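Local coordinates for protein (S)-imine reductase (Streptomyces sp. GF3546, PDB 4OQY) that probably reduces imines to S-configured amines with NADPH as cofactor, and takes part in S-selective reductive amination of ketones, at residues B[50-53]-B[54-57]; B[20-24]-B[25-29]; B[281-284]-B[285-288]; B[261-264]-B[265-268]; B[187-190]-B[191-195]. One frame throughout, in Å; residues are numbered along the deposited sequence.

Interaction 1 of 5, residues B[50-53]-B[54-57]; sequences APTV and EDAL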
loop_
_atom_site.group_PDB
_atom_site.type_symbol
_atom_site.label_atom_id
_atom_site.label_comp_id
_atom_site.label_asym_id
_atom_site.label_seq_id
_atom_site.Cartn_x
_atom_site.Cartn_y
_atom_site.Cartn_z
ATOM N N ALA B 50 31.833 -23.458 -13.979
ATOM C CA ALA B 50 32.131 -23.706 -15.376
ATOM C C ALA B 50 33.121 -22.638 -15.866
ATOM O O ALA B 50 32.981 -21.483 -15.517
ATOM C CB ALA B 50 30.849 -23.642 -16.196
ATOM N N PRO B 51 34.102 -23.018 -16.695
ATOM C CA PRO B 51 35.039 -22.024 -17.212
ATOM C C PRO B 51 34.439 -21.075 -18.284
ATOM O O PRO B 51 34.994 -20.009 -18.520
ATOM C CB PRO B 51 36.178 -22.875 -17.796
ATOM C CG PRO B 51 35.559 -24.190 -18.083
ATOM C CD PRO B 51 34.527 -24.397 -17.007
ATOM N N THR B 52 33.330 -21.475 -18.903
ATOM C CA THR B 52 32.654 -20.658 -19.931
ATOM C C THR B 52 31.157 -20.890 -19.838
ATOM O O THR B 52 30.704 -21.904 -19.301
ATOM C CB THR B 52 33.056 -21.032 -21.390
ATOM O OG1 THR B 52 32.706 -22.391 -21.662
ATOM C CG2 THR B 52 34.540 -20.841 -21.676
ATOM N N VAL B 53 30.397 -20.013 -20.487
ATOM C CA VAL B 53 28.954 -20.134 -20.545
ATOM C C VAL B 53 28.565 -21.404 -21.255
ATOM O O VAL B 53 27.659 -22.114 -20.808
ATOM C CB VAL B 53 28.291 -18.938 -21.264
ATOM C CG1 VAL B 53 26.800 -19.174 -21.404
ATOM C CG2 VAL B 53 28.529 -17.668 -20.467
ATOM N N GLU B 54 29.249 -21.708 -22.351
ATOM C CA GLU B 54 29.015 -22.951 -23.085
ATOM C C GLU B 54 29.058 -24.183 -22.172
ATOM O O GLU B 54 28.201 -25.069 -22.246
ATOM C CB GLU B 54 30.075 -23.132 -24.179
ATOM C CG GLU B 54 29.933 -22.206 -25.371
ATOM C CD GLU B 54 30.716 -20.904 -25.247
ATOM O OE1 GLU B 54 31.114 -20.520 -24.127
ATOM O OE2 GLU B 54 30.927 -20.246 -26.303
ATOM N N ASP B 55 30.093 -24.246 -21.353
ATOM C CA ASP B 55 30.288 -25.401 -20.441
ATOM C C ASP B 55 29.191 -25.482 -19.379
ATOM O O ASP B 55 28.743 -26.584 -19.005
ATOM C CB ASP B 55 31.680 -25.341 -19.799
ATOM C CG ASP B 55 32.792 -25.581 -20.808
ATOM O OD1 ASP B 55 32.664 -26.530 -21.598
ATOM O OD2 ASP B 55 33.784 -24.802 -20.865
ATOM N N ALA B 56 28.741 -24.315 -18.908
ATOM C CA ALA B 56 27.589 -24.244 -17.999
ATOM C C ALA B 56 26.326 -24.819 -18.649
ATOM O O ALA B 56 25.560 -25.564 -18.030
ATOM C CB ALA B 56 27.353 -22.798 -17.553
ATOM N N LEU B 57 26.111 -24.451 -19.912
ATOM C CA LEU B 57 24.938 -24.875 -20.625
ATOM C C LEU B 57 24.994 -26.326 -20.948
ATOM O O LEU B 57 23.989 -27.021 -20.813
ATOM C CB LEU B 57 24.781 -24.102 -21.935
ATOM C CG LEU B 57 24.447 -22.635 -21.771
ATOM C CD1 LEU B 57 24.414 -21.979 -23.137
ATOM C CD2 LEU B 57 23.119 -22.449 -21.069
#
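The side chain of T52 bends over the start of helix 53-58 and meets D55 one turn on. Its CB packs against the carboxylate of E54, 3.4 Å from E54 OE1. Beyond CB the two branches part. With chi1 at 61°, OG1 is tucked between the backbone N and the carbonyl carbon, which aims it at the first turn. There it accepts from the backbone N of D55 at 3.2 Å, the N-cap bond, and donates to D55 OD2 at 2.8 Å, meeting that oxygen from above the carboxylate plane. The methyl CG2 comes only to the edge of contact with D55 OD2. Threonine suits the N-cap because its short side-chain oxygen accepts from an amide for which the helix has no carbonyl; the donation to D55 OD2 is an extra that a hydroxyl allows. D55 crosses P51 at about a right angle, its OD2 3.4 Å from P51 CG, and a negative charge in the first turn would probably be welcomed by the helix dipole. Behind the cap the regular pattern begins: A56 N bonds to T52 O at 3.1 Å and L57 N to V53 O at 2.9 Å. The buried side is apolar and close, with A50 CB 3.8 Å from A56 CB, an approach that two alanines make easily, and V53 lying alongside L57, pointing the same way. The inner face of the turn rests on strand 29-32 of the Rossmann sheet, where V53 and A56 touch W32 and A50 touches T30; this puts the helix that follows edge strand 48-49 against strand 29-32.

Interaction 2 of 5, residues B[20-24]-B[25-29]; sequences NTFLD and NGHEV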
loop_
_atom_site.group_PDB
_atom_site.type_symbol
_atom_site.label_atom_id
_atom_site.label_comp_id
_atom_site.label_asym_id
_atom_site.label_seq_id
_atom_site.Cartn_x
_atom_site.Cartn_y
_atom_site.Cartn_z
ATOM N N ASN B 20 22.899 -22.042 -3.034
ATOM C CA ASN B 20 23.050 -22.540 -1.646
ATOM C C ASN B 20 21.914 -23.454 -1.277
ATOM O O ASN B 20 22.114 -24.498 -0.679
ATOM C CB ASN B 20 23.119 -21.386 -0.642
ATOM C CG ASN B 20 24.493 -20.727 -0.596
ATOM O OD1 ASN B 20 24.614 -19.506 -0.710
ATOM N ND2 ASN B 20 25.530 -21.532 -0.401
ATOM N N THR B 21 20.716 -23.054 -1.672
ATOM C CA THR B 21 19.531 -23.842 -1.412
ATOM C C THR B 21 19.547 -25.185 -2.162
ATOM O O THR B 21 19.188 -26.239 -1.588
ATOM C CB THR B 21 18.272 -23.039 -1.735
ATOM O OG1 THR B 21 18.199 -21.932 -0.828
ATOM C CG2 THR B 21 17.039 -23.899 -1.582
ATOM N N PHE B 22 19.960 -25.158 -3.428
ATOM C CA PHE B 22 20.107 -26.401 -4.200
ATOM C C PHE B 22 21.127 -27.352 -3.552
ATOM O O PHE B 22 20.886 -28.567 -3.418
ATOM C CB PHE B 22 20.524 -26.098 -5.663
ATOM C CG PHE B 22 19.383 -25.748 -6.599
ATOM C CD1 PHE B 22 18.230 -26.505 -6.631
ATOM C CD2 PHE B 22 19.526 -24.719 -7.530
ATOM C CE1 PHE B 22 17.205 -26.205 -7.496
ATOM C CE2 PHE B 22 18.504 -24.417 -8.419
ATOM C CZ PHE B 22 17.348 -25.163 -8.408
ATOM N N LEU B 23 22.261 -26.794 -3.136
ATOM C CA LEU B 23 23.304 -27.576 -2.495
ATOM C C LEU B 23 22.860 -28.118 -1.136
ATOM O O LEU B 23 23.098 -29.278 -0.839
ATOM C CB LEU B 23 24.562 -26.740 -2.295
ATOM C CG LEU B 23 25.298 -26.357 -3.569
ATOM C CD1 LEU B 23 26.395 -25.383 -3.211
ATOM C CD2 LEU B 23 25.856 -27.595 -4.254
ATOM N N ASP B 24 22.195 -27.288 -0.334
ATOM C CA ASP B 24 21.610 -27.730 0.958
ATOM C C ASP B 24 20.736 -28.954 0.810
ATOM O O ASP B 24 20.646 -29.782 1.721
ATOM C CB ASP B 24 20.746 -26.628 1.570
ATOM C CG ASP B 24 21.567 -25.443 2.094
ATOM O OD1 ASP B 24 22.803 -25.530 2.170
ATOM O OD2 ASP B 24 20.965 -24.411 2.443
ATOM N N ASN B 25 20.074 -29.062 -0.337
ATOM C CA ASN B 25 19.164 -30.167 -0.581
ATOM C C ASN B 25 19.762 -31.312 -1.405
ATOM O O ASN B 25 19.034 -32.177 -1.864
ATOM C CB ASN B 25 17.872 -29.646 -1.229
ATOM C CG ASN B 25 17.017 -28.825 -0.271
ATOM O OD1 ASN B 25 17.097 -27.591 -0.225
ATOM N ND2 ASN B 25 16.210 -29.513 0.522
ATOM N N GLY B 26 21.073 -31.330 -1.606
ATOM C CA GLY B 26 21.722 -32.471 -2.259
ATOM C C GLY B 26 21.759 -32.486 -3.782
ATOM O O GLY B 26 22.052 -33.527 -4.378
ATOM N N HIS B 27 21.518 -31.346 -4.419
ATOM C CA HIS B 27 21.610 -31.240 -5.885
ATOM C C HIS B 27 22.992 -30.794 -6.321
ATOM O O HIS B 27 23.574 -29.926 -5.693
ATOM C CB HIS B 27 20.613 -30.226 -6.392
ATOM C CG HIS B 27 19.195 -30.663 -6.234
ATOM N ND1 HIS B 27 18.567 -30.722 -5.008
ATOM C CD2 HIS B 27 18.296 -31.108 -7.140
ATOM C CE1 HIS B 27 17.330 -31.161 -5.170
ATOM N NE2 HIS B 27 17.136 -31.383 -6.461
ATOM N N GLU B 28 23.528 -31.410 -7.367
ATOM C CA GLU B 28 24.806 -31.009 -7.911
ATOM C C GLU B 28 24.530 -29.744 -8.709
ATOM O O GLU B 28 23.595 -29.741 -9.479
ATOM C CB GLU B 28 25.339 -32.100 -8.848
ATOM C CG GLU B 28 25.630 -33.433 -8.167
ATOM C CD GLU B 28 27.001 -33.463 -7.553
ATOM O OE1 GLU B 28 27.453 -32.388 -7.096
ATOM O OE2 GLU B 28 27.615 -34.554 -7.499
ATOM N N VAL B 29 25.322 -28.693 -8.529
ATOM C CA VAL B 29 25.065 -27.426 -9.217
ATOM C C VAL B 29 26.312 -26.970 -9.964
ATOM O O VAL B 29 27.387 -26.955 -9.393
ATOM C CB VAL B 29 24.642 -26.328 -8.220
ATOM C CG1 VAL B 29 24.148 -25.077 -8.954
ATOM C CG2 VAL B 29 23.554 -26.835 -7.291
#
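A Schellman motif ends helix 13-24, and in it the amides of G26 and H27 turn back to the carbonyls of L23 and F22. H27 N meets F22 O at 3.0 Å in a nearly straight bond, the donor tilted from the carbonyl plane, while G26 N reaches L23 O at 3.0 Å from well above the plane of that carbonyl. N25 N bonds to T21 O at 3.2 Å as the last helical turn gives way, with a weak second bond to F22 O. G26 is the C-prime residue: its phi of 85° would jam a CB against the carbonyl oxygen before it, so glycine is the natural choice. The turn belongs to the first beta-alpha-beta crossover of the Rossmann fold, carrying the chain from strand 6-9 through the helix to the parallel neighbour 29-32. The same helix starts at the glycine-rich loop, whose L11 and G12 bind NADPH, and this turn closes its other end. Reversal of the chain brings V29, first residue of that strand, back under the helix. Its CG2 fits against F22 CB at 3.5 Å and L23 CD2 at 3.9 Å; chi1 of -170° sends CG1 anti to the backbone N and leaves CG2 to face the helix. The apolar F22 and branched V29 suit this buried seam, with L23 at its margin, and F22 and V29 both continue onto V6 and V8 of strand 6-9. The rings of F22 and H27 meet obliquely, their centroids 5.8 Å apart and their planes at 51°. On the polar side of the helix, D24 forms a salt bridge with R45, and T21 OG1 bonds to the carbonyl of A17.

Interaction 3 of 5, residues B[281-284]-B[285-288]; sequences LIEV and LKKP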
loop_
_atom_site.group_PDB
_atom_site.type_symbol
_atom_site.label_atom_id
_atom_site.label_comp_id
_atom_site.label_asym_id
_atom_site.label_seq_id
_atom_site.Cartn_x
_atom_site.Cartn_y
_atom_site.Cartn_z
ATOM N N LEU B 281 -13.722 1.679 -9.923
ATOM C CA LEU B 281 -12.440 2.232 -10.334
ATOM C C LEU B 281 -11.650 1.293 -11.249
ATOM O O LEU B 281 -10.830 1.755 -12.025
ATOM C CB LEU B 281 -11.605 2.656 -9.121
ATOM C CG LEU B 281 -12.138 3.893 -8.386
ATOM C CD1 LEU B 281 -11.463 4.072 -7.036
ATOM C CD2 LEU B 281 -11.990 5.131 -9.250
ATOM N N ILE B 282 -11.909 -0.010 -11.170
ATOM C CA ILE B 282 -11.285 -0.967 -12.082
ATOM C C ILE B 282 -11.642 -0.598 -13.528
ATOM O O ILE B 282 -10.774 -0.605 -14.399
ATOM C CB ILE B 282 -11.708 -2.418 -11.778
ATOM C CG1 ILE B 282 -11.258 -2.826 -10.361
ATOM C CG2 ILE B 282 -11.086 -3.371 -12.780
ATOM C CD1 ILE B 282 -11.887 -4.102 -9.848
ATOM N N GLU B 283 -12.896 -0.207 -13.751
ATOM C CA GLU B 283 -13.362 0.264 -15.087
ATOM C C GLU B 283 -12.637 1.504 -15.559
ATOM O O GLU B 283 -12.289 1.626 -16.728
ATOM C CB GLU B 283 -14.853 0.620 -15.093
ATOM C CG GLU B 283 -15.800 -0.449 -14.598
ATOM C CD GLU B 283 -15.546 -1.777 -15.261
ATOM O OE1 GLU B 283 -15.517 -1.819 -16.510
ATOM O OE2 GLU B 283 -15.361 -2.774 -14.520
ATOM N N VAL B 284 -12.432 2.441 -14.653
ATOM C CA VAL B 284 -11.698 3.644 -14.960
ATOM C C VAL B 284 -10.266 3.308 -15.372
ATOM O O VAL B 284 -9.706 3.925 -16.262
ATOM C CB VAL B 284 -11.658 4.577 -13.746
ATOM C CG1 VAL B 284 -10.854 5.829 -14.053
ATOM C CG2 VAL B 284 -13.073 4.911 -13.290
ATOM N N LEU B 285 -9.661 2.334 -14.706
ATOM C CA LEU B 285 -8.259 2.038 -14.963
ATOM C C LEU B 285 -8.006 1.150 -16.174
ATOM O O LEU B 285 -6.870 0.964 -16.566
ATOM C CB LEU B 285 -7.621 1.415 -13.712
ATOM C CG LEU B 285 -7.560 2.348 -12.495
ATOM C CD1 LEU B 285 -7.116 1.577 -11.263
ATOM C CD2 LEU B 285 -6.651 3.550 -12.706
ATOM N N LYS B 286 -9.057 0.595 -16.754
ATOM C CA LYS B 286 -8.909 -0.303 -17.897
ATOM C C LYS B 286 -8.447 0.395 -19.173
ATOM O O LYS B 286 -7.919 -0.277 -20.046
ATOM C CB LYS B 286 -10.213 -1.037 -18.159
ATOM C CG LYS B 286 -10.551 -2.016 -17.062
ATOM C CD LYS B 286 -11.745 -2.816 -17.501
ATOM C CE LYS B 286 -11.977 -3.948 -16.541
ATOM N NZ LYS B 286 -13.433 -4.145 -16.313
ATOM N N LYS B 287 -8.628 1.713 -19.281
ATOM C CA LYS B 287 -8.269 2.447 -20.521
ATOM C C LYS B 287 -7.527 3.710 -20.201
ATOM O O LYS B 287 -7.866 4.385 -19.251
ATOM C CB LYS B 287 -9.512 2.880 -21.318
ATOM C CG LYS B 287 -10.552 1.804 -21.577
ATOM C CD LYS B 287 -11.486 1.603 -20.379
ATOM C CE LYS B 287 -12.253 0.285 -20.477
ATOM N NZ LYS B 287 -13.185 0.050 -19.331
ATOM N N PRO B 288 -6.542 4.073 -21.018
ATOM C CA PRO B 288 -6.042 5.416 -20.859
ATOM C C PRO B 288 -6.974 6.391 -21.593
ATOM O O PRO B 288 -7.346 7.432 -21.055
ATOM C CB PRO B 288 -4.679 5.347 -21.556
ATOM C CG PRO B 288 -4.803 4.230 -22.564
ATOM C CD PRO B 288 -6.090 3.492 -22.293
#
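K286 lies beside E283 and points the same way, so that its ammonium group sits across the open end of the carboxylate. K286 NZ is 3.0 Å from E283 OE2, a salt bridge met on the syn side but 33° out of the carboxylate plane, with a weaker bond to OE1. The bend in E283 at chi2, -50°, curls the glutamate toward the helix end and makes this possible. The close-packed part lies inward. The lysine's methylene chain presses on the last turn, K286 CG 3.0 Å from I282 O and K286 CE 3.9 Å from I282 CG2, a use of lysine in which the greasy stem packs while the charged end goes on to the glutamate. L285 N closes the turn on L281 O at 3.0 Å, and the leucine side chains, apolar and buried, lie against I264 of helix 256-270; L281 also packs on L181 of the second subunit. The solvent side is looser. K287, exposed, folds back at chi2, 82°, so that its NZ reaches E283 O at 3.2 Å, in the carbonyl plane and on a lone pair, a carbonyl that K286 N holds only weakly. K287 NZ stays 4.1 Å from E283 OE1, near but beyond a salt bridge. Two lysines thus gather where the last carbonyls of helix 281-285 point, and their positive charge is likely to balance both the glutamate and the negative end of the helix dipole.

Interaction 4 of 5, residues B[261-264]-B[265-268]; sequences VAEI and FKAG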
loop_
_atom_site.group_PDB
_atom_site.type_symbol
_atom_site.label_atom_id
_atom_site.label_comp_id
_atom_site.label_asym_id
_atom_site.label_seq_id
_atom_site.Cartn_x
_atom_site.Cartn_y
_atom_site.Cartn_z
ATOM N N VAL B 261 -3.550 9.923 -7.498
ATOM C CA VAL B 261 -4.682 9.286 -6.889
ATOM C C VAL B 261 -5.979 10.091 -7.070
ATOM O O VAL B 261 -7.028 9.546 -7.386
ATOM C CB VAL B 261 -4.396 9.052 -5.378
ATOM C CG1 VAL B 261 -5.641 8.570 -4.675
ATOM C CG2 VAL B 261 -3.227 8.093 -5.229
ATOM N N ALA B 262 -5.898 11.398 -6.893
ATOM C CA ALA B 262 -7.061 12.277 -7.070
ATOM C C ALA B 262 -7.578 12.282 -8.508
ATOM O O ALA B 262 -8.784 12.347 -8.745
ATOM C CB ALA B 262 -6.718 13.691 -6.639
ATOM N N GLU B 263 -6.653 12.227 -9.451
ATOM C CA GLU B 263 -6.979 12.228 -10.886
ATOM C C GLU B 263 -7.809 11.010 -11.259
ATOM O O GLU B 263 -8.765 11.076 -12.047
ATOM C CB GLU B 263 -5.680 12.160 -11.679
ATOM C CG GLU B 263 -5.089 13.523 -11.952
ATOM C CD GLU B 263 -5.675 14.092 -13.215
ATOM O OE1 GLU B 263 -5.345 13.612 -14.326
ATOM O OE2 GLU B 263 -6.488 15.023 -13.092
ATOM N N ILE B 264 -7.429 9.884 -10.663
ATOM C CA ILE B 264 -8.165 8.651 -10.873
ATOM C C ILE B 264 -9.571 8.714 -10.255
ATOM O O ILE B 264 -10.541 8.411 -10.935
ATOM C CB ILE B 264 -7.356 7.450 -10.381
ATOM C CG1 ILE B 264 -6.126 7.282 -11.296
ATOM C CG2 ILE B 264 -8.218 6.195 -10.360
ATOM C CD1 ILE B 264 -4.968 6.551 -10.619
ATOM N N PHE B 265 -9.688 9.088 -8.980
ATOM C CA PHE B 265 -11.007 9.338 -8.395
ATOM C C PHE B 265 -11.804 10.367 -9.189
ATOM O O PHE B 265 -12.983 10.176 -9.437
ATOM C CB PHE B 265 -10.893 9.782 -6.957
ATOM C CG PHE B 265 -10.728 8.622 -6.014
ATOM C CD1 PHE B 265 -9.496 8.012 -5.859
ATOM C CD2 PHE B 265 -11.820 8.103 -5.344
ATOM C CE1 PHE B 265 -9.335 6.925 -4.978
ATOM C CE2 PHE B 265 -11.661 7.022 -4.469
ATOM C CZ PHE B 265 -10.428 6.420 -4.330
ATOM N N LYS B 266 -11.165 11.452 -9.593
ATOM C CA LYS B 266 -11.858 12.444 -10.448
ATOM C C LYS B 266 -12.455 11.802 -11.720
ATOM O O LYS B 266 -13.602 12.082 -12.096
ATOM C CB LYS B 266 -10.904 13.600 -10.786
ATOM C CG LYS B 266 -11.475 14.654 -11.715
ATOM C CD LYS B 266 -10.521 15.779 -12.083
ATOM C CE LYS B 266 -9.307 15.256 -12.828
ATOM N NZ LYS B 266 -9.071 15.947 -14.140
ATOM N N ALA B 267 -11.703 10.946 -12.399
ATOM C CA ALA B 267 -12.217 10.370 -13.635
ATOM C C ALA B 267 -13.417 9.484 -13.368
ATOM O O ALA B 267 -14.334 9.429 -14.152
ATOM C CB ALA B 267 -11.124 9.604 -14.363
ATOM N N GLY B 268 -13.405 8.767 -12.243
ATOM C CA GLY B 268 -14.568 7.962 -11.887
ATOM C C GLY B 268 -15.800 8.789 -11.619
ATOM O O GLY B 268 -16.895 8.474 -12.107
#
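F265 and V261 lie side by side one turn apart, pointing the same way, and the phenyl ring turns its rim rather than its face to the carbonyl of V261. V261 O lies at the ring edge, in its plane, 3.3 Å from F265 CD1, and V261 CG1 is 4.1 Å from F265 CE1. The valine's chi1 of 172° puts CG1 anti to the backbone N and beside the carbonyl, hence within touch of the ring. The same V261 O accepts from F265 N at 3.1 Å, an almost straight bond of 174° and one of the i to i+4 bonds that run on through G268. These are turns of helix 256-270 in the all-helical C-terminal domain, where F265 packs against L234 and V241 of helix 234-251 and L281 of helix 281-285, and also meets L181 of the second subunit. With only a methyl left, as in an alanine, the space between those helices would probably open and V261 would lose its aromatic neighbour. On the exposed face E263 and K266 also run alongside each other, as a long acid and a long base can. E263 OE2 is modelled 2.9 Å from K266 NZ, a salt bridge, but its position is uncertain.

Interaction 5 of 5, residues B[187-190]-B[191-195]; sequences LALG and QANGV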
loop_
_atom_site.group_PDB
_atom_site.type_symbol
_atom_site.label_atom_id
_atom_site.label_comp_id
_atom_site.label_asym_id
_atom_site.label_seq_id
_atom_site.Cartn_x
_atom_site.Cartn_y
_atom_site.Cartn_z
ATOM N N LEU B 187 6.000 9.956 5.506
ATOM C CA LEU B 187 7.123 10.356 6.342
ATOM C C LEU B 187 7.536 11.786 5.965
ATOM O O LEU B 187 7.856 12.597 6.828
ATOM C CB LEU B 187 8.279 9.363 6.210
ATOM C CG LEU B 187 8.026 7.922 6.705
ATOM C CD1 LEU B 187 9.265 7.065 6.467
ATOM C CD2 LEU B 187 7.622 7.856 8.174
ATOM N N ALA B 188 7.464 12.102 4.674
ATOM C CA ALA B 188 7.680 13.461 4.206
ATOM C C ALA B 188 6.653 14.414 4.810
ATOM O O ALA B 188 7.016 15.448 5.355
ATOM C CB ALA B 188 7.614 13.515 2.681
ATOM N N LEU B 189 5.375 14.051 4.709
ATOM C CA LEU B 189 4.290 14.844 5.291
ATOM C C LEU B 189 4.512 15.044 6.794
ATOM O O LEU B 189 4.352 16.141 7.311
ATOM C CB LEU B 189 2.921 14.191 5.027
ATOM C CG LEU B 189 1.711 14.846 5.709
ATOM C CD1 LEU B 189 1.408 16.194 5.065
ATOM C CD2 LEU B 189 0.485 13.940 5.686
ATOM N N GLY B 190 4.878 13.980 7.492
ATOM C CA GLY B 190 5.179 14.094 8.920
ATOM C C GLY B 190 6.246 15.143 9.201
ATOM O O GLY B 190 6.068 16.032 10.049
ATOM N N GLN B 191 7.359 15.058 8.478
ATOM C CA GLN B 191 8.478 15.975 8.714
ATOM C C GLN B 191 8.097 17.406 8.444
ATOM O O GLN B 191 8.472 18.291 9.197
ATOM C CB GLN B 191 9.699 15.593 7.890
ATOM C CG GLN B 191 10.417 14.402 8.489
ATOM C CD GLN B 191 11.534 13.864 7.620
ATOM O OE1 GLN B 191 11.822 14.386 6.550
ATOM N NE2 GLN B 191 12.174 12.797 8.094
ATOM N N ALA B 192 7.308 17.626 7.406
ATOM C CA ALA B 192 6.838 18.961 7.084
ATOM C C ALA B 192 5.906 19.523 8.157
ATOM O O ALA B 192 5.619 20.719 8.153
ATOM C CB ALA B 192 6.128 18.955 5.734
ATOM N N ASN B 193 5.409 18.659 9.053
ATOM C CA ASN B 193 4.515 19.054 10.157
ATOM C C ASN B 193 5.207 18.927 11.508
ATOM O O ASN B 193 4.554 18.920 12.548
ATOM C CB ASN B 193 3.237 18.201 10.154
ATOM C CG ASN B 193 2.204 18.687 9.153
ATOM O OD1 ASN B 193 1.403 19.573 9.454
ATOM N ND2 ASN B 193 2.222 18.119 7.954
ATOM N N GLY B 194 6.531 18.814 11.494
ATOM C CA GLY B 194 7.321 18.742 12.718
ATOM C C GLY B 194 7.352 17.404 13.439
ATOM O O GLY B 194 7.733 17.340 14.608
ATOM N N VAL B 195 6.955 16.331 12.761
ATOM C CA VAL B 195 7.034 14.989 13.337
ATOM C C VAL B 195 8.172 14.239 12.665
ATOM O O VAL B 195 8.170 14.064 11.444
ATOM C CB VAL B 195 5.712 14.217 13.178
ATOM C CG1 VAL B 195 5.773 12.876 13.897
ATOM C CG2 VAL B 195 4.558 15.056 13.703
HETATM O O HOH W 1 7.791 11.799 9.681
#
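The C-terminal end of helix 163-192 is closed by a Schellman motif, in which V195 N returns to G190 O at 2.9 Å. N193 N reaches the same oxygen at 2.9 Å from the opposite face of its carbonyl plane, so two bonds grip G190 O. G194, the C-prime residue, adopts a positive phi of 78°, which glycine reaches without strain, and its N bonds to Q191 O. N193 adds a side-chain lock: chi1 of -81° swings its amide back over the last turn, and ND2 meets L189 O at 3.0 Å in a straight bond of 174°, the oxygen lying in the amide plane, while L189 CD1 packs 3.6 Å from N193 ND2. The other end of that amide, OD1, accepts from R101 of the second subunit. A leucine in its place would have no amide to give, and would probably cost L189 O its side-chain donor and the arginine this acceptor. A water donates to L187 O at 3.0 Å and to V195 O at 2.9 Å, tying the turn to the helix side. L187 itself packs on helix 197-207 and on I282 of the second subunit. Asparagine before glycine at a helix end, as here, is a classic C-cap, turning the long helix toward helix 197-207 at the subunit interface.

In the fold
Along the chain the order is interaction 2, 1, 5, 4 and 3, falling into two groups. Interactions 1 and 2 share the N-terminal Rossmann domain, their centres 19 Å apart, and frame strands 29-32 and 48-49 from a helix start and a helix end. The other three lie in the helical C-terminal domain, some 46 to 53 Å from the first pair, centre to centre, reached through helix 163-192, at whose far end interaction 5 sits. Interactions 3 and 4 touch, V284 CG2 lying 3.7 Å from G268 CA where helices 281-285 and 256-270 pack; interaction 5 is 25 Å from interaction 4, centre to centre. All three meet the second subunit, consistent with a dimer in which the C-terminal domains take a large part.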